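Local coordinates for protein acetyl xylan esterase (Geobacillus stearothermophilus, PDB 5BN1) that removes acetyl groups from the xylose units of xylan and xylo-oligosaccharides as a serine esterase of the GDSL family, working as a doughnut-shaped homooctamer, at residues Q46-E51 against I211-V216; W95-L100 against E105-L110. The protein carries 1 engineered substitution. All coordinates share one frame; numbering follows the deposited sequence.

In the fold
Two ways of fastening a helix end appear in this SGNH-hydrolase fold, on opposite sides of the chain's centre and with centres about 37 Å apart. Contact 1 joins residues far apart in sequence, the end of helix 37-48 and the loop after helix 197-211; it is buried and rests on apolar and aromatic packing between two rings and a valine, with a second subunit close by. Contact 2 is local, joining the end of helix 91-99 to the loop that leads into helix 110-124. Only partly buried, it relies on a histidine hydrogen-bonded to the backbone and lies beside the residues thought to stabilise the transition state, whereas contact 1 lies away from the annotated sites.

Contact 1. Residues Q46-E51 against I211-V216; sequences QAVYPE and IGFEIV. Engineered in segment 211-216: Ile215 (natural residue Trp).
One face of the Phe213 ring receives the edge of Tyr49: CE1 of the tyrosine stands 3.6 Å above the phenylalanine plane, displaced from the centre toward the rim. The pair is edge-to-face, with centroids 5.2 Å apart and planes at 67°. Tyr49 CE1 comes closest to Phe213 CG, at 3.7 Å, while Phe213 CD1 lies at the tyrosine's own edge, in its plane. At the far end of the phenylalanine ring, CZ meets the fork of Val48, and both methyls touch it; Val48 CG2 lies 3.9 Å from Phe213 CZ. Val48 and Tyr49 thus divide one ring between them, the valine at its outer end and the tyrosine nearer its attachment. Phe213 gets there because its CG is anti to the backbone N (chi1 177°), which carries the ring across to the other segment.

Both backbones are leaving helices here. Tyr49 is the first residue to depart from helical geometry after helix 37-48, and Gly212 ends helix 197-211 in a Schellman motif with positive phi (106°), immediately before Phe213. In this three-layer alpha/beta/alpha fold of the SGNH hydrolases, the contact therefore ties the last helix of the chain to a much earlier one. Met1 of the same chain touches both Tyr49 and Phe213, bringing the N-terminus against the aromatic pair. A second subunit of the octamer comes close as well: its Val216 packs on Phe213, and its Ser218 N makes a weak hydrogen bond to Tyr49 OH.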
loop_
_atom_site.group_PDB
_atom_site.type_symbol
_atom_site.label_atom_id
_atom_site.label_comp_id
_atom_site.label_asym_id
_atom_site.label_seq_id
_atom_site.Cartn_x
_atom_site.Cartn_y
_atom_site.Cartn_z
ATOM N N GLN A 46 29.787 -9.602 -18.919
ATOM C CA GLN A 46 29.763 -10.900 -18.239
ATOM C C GLN A 46 29.401 -12.007 -19.145
ATOM O O GLN A 46 29.977 -13.147 -19.028
ATOM C CB GLN A 46 28.979 -10.887 -17.027
ATOM C CG GLN A 46 29.091 -12.145 -16.201
ATOM C CD GLN A 46 28.759 -11.876 -14.724
ATOM O OE1 GLN A 46 27.626 -11.543 -14.351
ATOM N NE2 GLN A 46 29.828 -11.829 -13.877
ATOM N N ALA A 47 28.475 -11.778 -20.095
ATOM C CA ALA A 47 28.057 -12.808 -21.013
ATOM C C ALA A 47 29.152 -13.174 -22.009
ATOM O O ALA A 47 29.327 -14.384 -22.346
ATOM C CB ALA A 47 26.802 -12.382 -21.752
ATOM N N VAL A 48 29.975 -12.209 -22.429
ATOM C CA VAL A 48 30.825 -12.364 -23.571
ATOM C C VAL A 48 32.314 -12.478 -23.012
ATOM O O VAL A 48 33.047 -13.287 -23.559
ATOM C CB VAL A 48 30.671 -11.266 -24.636
ATOM C CG1 VAL A 48 31.605 -11.404 -25.791
ATOM C CG2 VAL A 48 29.234 -11.221 -25.181
ATOM N N TYR A 49 32.648 -11.748 -21.950
ATOM C CA TYR A 49 33.983 -11.752 -21.302
ATOM C C TYR A 49 33.919 -12.039 -19.838
ATOM O O TYR A 49 34.198 -11.280 -18.963
ATOM C CB TYR A 49 34.622 -10.365 -21.535
ATOM C CG TYR A 49 34.854 -9.934 -22.964
ATOM C CD1 TYR A 49 33.893 -9.314 -23.722
ATOM C CD2 TYR A 49 36.139 -9.973 -23.535
ATOM C CE1 TYR A 49 34.098 -8.848 -25.026
ATOM C CE2 TYR A 49 36.380 -9.456 -24.794
ATOM C CZ TYR A 49 35.386 -8.884 -25.568
ATOM O OH TYR A 49 35.688 -8.323 -26.835
ATOM N N PRO A 50 33.405 -13.285 -19.412
ATOM C CA PRO A 50 33.167 -13.557 -18.010
ATOM C C PRO A 50 34.385 -13.604 -17.147
ATOM O O PRO A 50 34.350 -13.267 -15.958
ATOM C CB PRO A 50 32.467 -14.964 -18.057
ATOM C CG PRO A 50 32.819 -15.445 -19.373
ATOM C CD PRO A 50 32.966 -14.332 -20.312
ATOM N N GLU A 51 35.491 -13.825 -17.836
ATOM C CA GLU A 51 36.790 -13.765 -17.165
ATOM C C GLU A 51 37.309 -12.382 -16.933
ATOM O O GLU A 51 38.230 -12.217 -16.150
ATOM C CB GLU A 51 37.809 -14.558 -18.044
ATOM C CG GLU A 51 38.326 -13.846 -19.275
ATOM C CD GLU A 51 37.398 -13.660 -20.473
ATOM O OE1 GLU A 51 36.335 -14.277 -20.512
ATOM O OE2 GLU A 51 37.732 -12.862 -21.365
ATOM N N ILE A 211 35.355 1.128 -25.085
ATOM C CA ILE A 211 36.242 0.363 -24.228
ATOM C C ILE A 211 36.822 -0.892 -24.902
ATOM O O ILE A 211 37.524 -1.620 -24.167
ATOM C CB ILE A 211 35.715 0.043 -22.846
ATOM C CG1 ILE A 211 34.431 -0.864 -22.897
ATOM C CG2 ILE A 211 35.430 1.335 -22.017
ATOM C CD1 ILE A 211 34.165 -1.484 -21.588
ATOM N N GLY A 212 36.497 -1.138 -26.140
ATOM C CA GLY A 212 37.097 -2.100 -27.070
ATOM C C GLY A 212 36.234 -3.317 -27.310
ATOM O O GLY A 212 36.734 -4.300 -27.906
ATOM N N PHE A 213 34.941 -3.286 -26.993
ATOM C CA PHE A 213 34.030 -4.387 -27.406
ATOM C C PHE A 213 33.040 -3.789 -28.405
ATOM O O PHE A 213 32.040 -3.142 -28.001
ATOM C CB PHE A 213 33.313 -4.880 -26.222
ATOM C CG PHE A 213 32.253 -5.974 -26.445
ATOM C CD1 PHE A 213 32.140 -6.610 -27.680
ATOM C CD2 PHE A 213 31.359 -6.307 -25.394
ATOM C CE1 PHE A 213 31.131 -7.583 -27.886
ATOM C CE2 PHE A 213 30.376 -7.299 -25.599
ATOM C CZ PHE A 213 30.281 -7.879 -26.849
ATOM N N GLU A 214 33.223 -4.103 -29.640
ATOM C CA GLU A 214 32.425 -3.486 -30.669
ATOM C C GLU A 214 31.382 -4.501 -31.149
ATOM O O GLU A 214 31.717 -5.600 -31.553
ATOM C CB GLU A 214 33.326 -2.965 -31.837
ATOM C CG GLU A 214 32.528 -2.077 -32.778
ATOM C CD GLU A 214 33.362 -1.400 -33.858
ATOM O OE1 GLU A 214 34.380 -2.020 -34.250
ATOM O OE2 GLU A 214 32.989 -0.273 -34.321
ATOM N N ILE A 215 30.106 -4.195 -30.978
ATOM C CA ILE A 215 29.011 -5.041 -31.489
ATOM C C ILE A 215 28.647 -4.484 -32.872
ATOM O O ILE A 215 28.303 -3.287 -33.050
ATOM C CB ILE A 215 27.838 -4.957 -30.528
ATOM C CG1 ILE A 215 28.289 -5.476 -29.198
ATOM C CG2 ILE A 215 26.544 -5.467 -31.209
ATOM C CD1 ILE A 215 27.285 -5.316 -28.082
ATOM N N VAL A 216 28.730 -5.341 -33.891
ATOM C CA VAL A 216 28.423 -4.919 -35.253
ATOM C C VAL A 216 27.470 -5.881 -35.938
ATOM O O VAL A 216 27.360 -7.049 -35.518
ATOM C CB VAL A 216 29.761 -4.846 -36.092
ATOM C CG1 VAL A 216 30.619 -3.691 -35.627
ATOM C CG2 VAL A 216 30.552 -6.160 -35.936
#

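Contact 2. Residues W95-L100 against E105-L110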
loop_
_atom_site.group_PDB
_atom_site.type_symbol
_atom_site.label_atom_id
_atom_site.label_comp_id
_atom_site.label_asym_id
_atom_site.label_seq_id
_atom_site.Cartn_x
_atom_site.Cartn_y
_atom_site.Cartn_z
ATOM N N TRP A 95 18.329 20.852 -20.243
ATOM C CA TRP A 95 16.843 20.716 -20.271
ATOM C C TRP A 95 16.172 21.781 -19.452
ATOM O O TRP A 95 15.157 22.308 -19.885
ATOM C CB TRP A 95 16.466 19.335 -19.787
ATOM C CG TRP A 95 15.124 18.815 -20.247
ATOM C CD1 TRP A 95 14.287 19.344 -21.171
ATOM C CD2 TRP A 95 14.647 17.484 -19.972
ATOM N NE1 TRP A 95 13.209 18.483 -21.396
ATOM C CE2 TRP A 95 13.422 17.334 -20.676
ATOM C CE3 TRP A 95 15.084 16.495 -19.130
ATOM C CZ2 TRP A 95 12.719 16.102 -20.626
ATOM C CZ3 TRP A 95 14.359 15.324 -19.025
ATOM C CH2 TRP A 95 13.188 15.168 -19.795
ATOM N N ARG A 96 16.681 22.060 -18.265
ATOM C CA ARG A 96 16.093 23.107 -17.439
ATOM C C ARG A 96 15.895 24.431 -18.090
ATOM O O ARG A 96 14.965 25.206 -17.812
ATOM C CB ARG A 96 16.768 23.209 -16.080
ATOM C CG ARG A 96 16.737 22.010 -15.196
ATOM C CD ARG A 96 15.354 21.600 -14.685
ATOM N NE ARG A 96 14.701 20.755 -15.686
ATOM C CZ ARG A 96 14.967 19.475 -15.895
ATOM N NH1 ARG A 96 14.294 18.813 -16.860
ATOM N NH2 ARG A 96 15.947 18.831 -15.262
ATOM N N GLN A 97 16.848 24.789 -18.968
ATOM C CA GLN A 97 16.787 26.017 -19.717
ATOM C C GLN A 97 15.555 26.153 -20.611
ATOM O O GLN A 97 15.119 27.204 -21.007
ATOM C CB GLN A 97 18.056 26.267 -20.558
ATOM C CG GLN A 97 19.331 26.210 -19.754
ATOM C CD GLN A 97 20.588 26.333 -20.546
ATOM O OE1 GLN A 97 20.662 27.230 -21.468
ATOM N NE2 GLN A 97 21.586 25.542 -20.233
ATOM N N TYR A 98 15.074 24.950 -21.051
ATOM C CA TYR A 98 13.949 24.819 -21.946
ATOM C C TYR A 98 12.635 24.402 -21.257
ATOM O O TYR A 98 11.599 24.923 -21.734
ATOM C CB TYR A 98 14.334 23.777 -23.065
ATOM C CG TYR A 98 15.426 24.366 -23.966
ATOM C CD1 TYR A 98 15.104 25.271 -24.925
ATOM C CD2 TYR A 98 16.758 23.984 -23.820
ATOM C CE1 TYR A 98 16.061 25.878 -25.734
ATOM C CE2 TYR A 98 17.708 24.592 -24.584
ATOM C CZ TYR A 98 17.359 25.501 -25.506
ATOM O OH TYR A 98 18.300 26.181 -26.314
ATOM N N ASP A 99 12.679 23.603 -20.218
ATOM C CA ASP A 99 11.426 23.189 -19.515
ATOM C C ASP A 99 11.047 24.112 -18.421
ATOM O O ASP A 99 9.819 24.183 -18.081
ATOM C CB ASP A 99 11.338 21.740 -19.222
ATOM C CG ASP A 99 12.124 21.254 -18.051
ATOM O OD1 ASP A 99 12.979 22.069 -17.523
ATOM O OD2 ASP A 99 11.916 20.117 -17.557
ATOM N N LEU A 100 11.977 24.844 -17.842
ATOM C CA LEU A 100 11.735 25.839 -16.738
ATOM C C LEU A 100 12.499 27.107 -17.129
ATOM O O LEU A 100 13.467 27.412 -16.397
ATOM C CB LEU A 100 12.140 25.226 -15.438
ATOM C CG LEU A 100 11.318 24.071 -14.920
ATOM C CD1 LEU A 100 11.904 23.398 -13.719
ATOM C CD2 LEU A 100 9.821 24.513 -14.672
ATOM N N GLU A 105 18.139 29.938 -11.777
ATOM C CA GLU A 105 18.984 29.217 -10.840
ATOM C C GLU A 105 19.066 27.706 -10.994
ATOM O O GLU A 105 20.041 27.087 -10.525
ATOM C CB GLU A 105 18.542 29.551 -9.373
ATOM C CG GLU A 105 17.195 28.908 -8.887
ATOM C CD GLU A 105 15.823 29.369 -9.575
ATOM O OE1 GLU A 105 15.680 30.398 -10.357
ATOM O OE2 GLU A 105 14.806 28.651 -9.309
ATOM N N LYS A 106 18.115 27.047 -11.677
ATOM C CA LYS A 106 18.215 25.662 -11.976
ATOM C C LYS A 106 19.014 25.316 -13.269
ATOM O O LYS A 106 19.255 24.097 -13.539
ATOM C CB LYS A 106 16.803 25.114 -12.234
ATOM C CG LYS A 106 15.942 25.211 -10.950
ATOM C CD LYS A 106 14.702 24.370 -11.256
ATOM C CE LYS A 106 14.883 22.879 -10.853
ATOM N NZ LYS A 106 14.016 22.589 -9.677
ATOM N N HIS A 107 19.329 26.382 -14.002
ATOM C CA HIS A 107 20.054 26.279 -15.304
ATOM C C HIS A 107 21.531 26.141 -14.961
ATOM O O HIS A 107 21.992 26.776 -14.087
ATOM C CB HIS A 107 19.872 27.479 -16.156
ATOM C CG HIS A 107 18.434 27.803 -16.500
ATOM N ND1 HIS A 107 18.071 28.895 -17.215
ATOM C CD2 HIS A 107 17.272 27.126 -16.201
ATOM C CE1 HIS A 107 16.749 28.938 -17.336
ATOM N NE2 HIS A 107 16.270 27.874 -16.755
ATOM N N VAL A 108 22.221 25.323 -15.705
ATOM C CA VAL A 108 23.707 25.309 -15.647
ATOM C C VAL A 108 24.144 25.670 -17.037
ATOM O O VAL A 108 24.122 24.874 -17.972
ATOM C CB VAL A 108 24.245 23.949 -15.203
ATOM C CG1 VAL A 108 25.756 23.947 -15.258
ATOM C CG2 VAL A 108 23.791 23.570 -13.847
ATOM N N TYR A 109 24.562 26.930 -17.254
ATOM C CA TYR A 109 24.938 27.541 -18.509
ATOM C C TYR A 109 26.356 27.049 -18.877
ATOM O O TYR A 109 27.012 26.454 -18.013
ATOM C CB TYR A 109 24.869 29.057 -18.396
ATOM C CG TYR A 109 23.453 29.556 -18.182
ATOM C CD1 TYR A 109 22.454 29.281 -19.088
ATOM C CD2 TYR A 109 23.165 30.411 -17.091
ATOM C CE1 TYR A 109 21.168 29.722 -18.854
ATOM C CE2 TYR A 109 21.834 30.766 -16.825
ATOM C CZ TYR A 109 20.908 30.494 -17.743
ATOM O OH TYR A 109 19.597 30.962 -17.571
ATOM N N LEU A 110 26.686 27.301 -20.124
ATOM C CA LEU A 110 27.883 26.648 -20.687
ATOM C C LEU A 110 29.112 26.967 -19.908
ATOM O O LEU A 110 29.986 26.142 -19.789
ATOM C CB LEU A 110 27.977 27.018 -22.148
ATOM C CG LEU A 110 29.006 26.201 -22.988
ATOM C CD1 LEU A 110 28.423 24.789 -23.159
ATOM C CD2 LEU A 110 29.259 26.818 -24.305
#
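His107 meets helix 91-99 along its whole side chain, from CB to the ring tip. CB lies against Gln97 CG and also over one face of the Tyr109 ring. His107 CG is 3.7 Å from Gln97 CG. Beyond it the imidazole slides under the helix backbone: Gln97 CA sits 3.5 Å above the ring plane over its centre, a CH-pi contact only 14° off the normal. His107 CD2 passes 3.4 Å from Arg96 O, and CE1 lies near Gln97 CA and Leu100 O. At the tip, His107 NE2 donates a nearly straight hydrogen bond of 2.9 Å to Leu100 O, in the plane of the imidazole but above that of the carbonyl. His107 ND1 is 2.6 Å from Tyr109 OH, a hydrogen bond in which either could be the donor. With both nitrogens engaged and a face against the backbone, the ring's rotation is well fixed.

On one flank, Leu100 CD1 meets Lys106 CD at 3.9 Å. On another, the carboxamide oxygen OE1 of Gln97 lies at the edge of Tyr109, with amide and ring planes 74° apart, while NE2 of Gln97 bonds to Asp93 O and Tyr154 OH.

Arg96, bent at chi2 and chi3, turns its guanidinium away and grips Asp99 side-on, NE to OD1 and NH1 to OD2; its NH2 bonds to Asn92, inferred to stabilise the transition state. The histidine thus fastens the C-terminal end of helix 91-99, which follows strand 84-88 of the parallel sheet, to the loop entering helix 110-124, with helix 146-165 alongside through Tyr154.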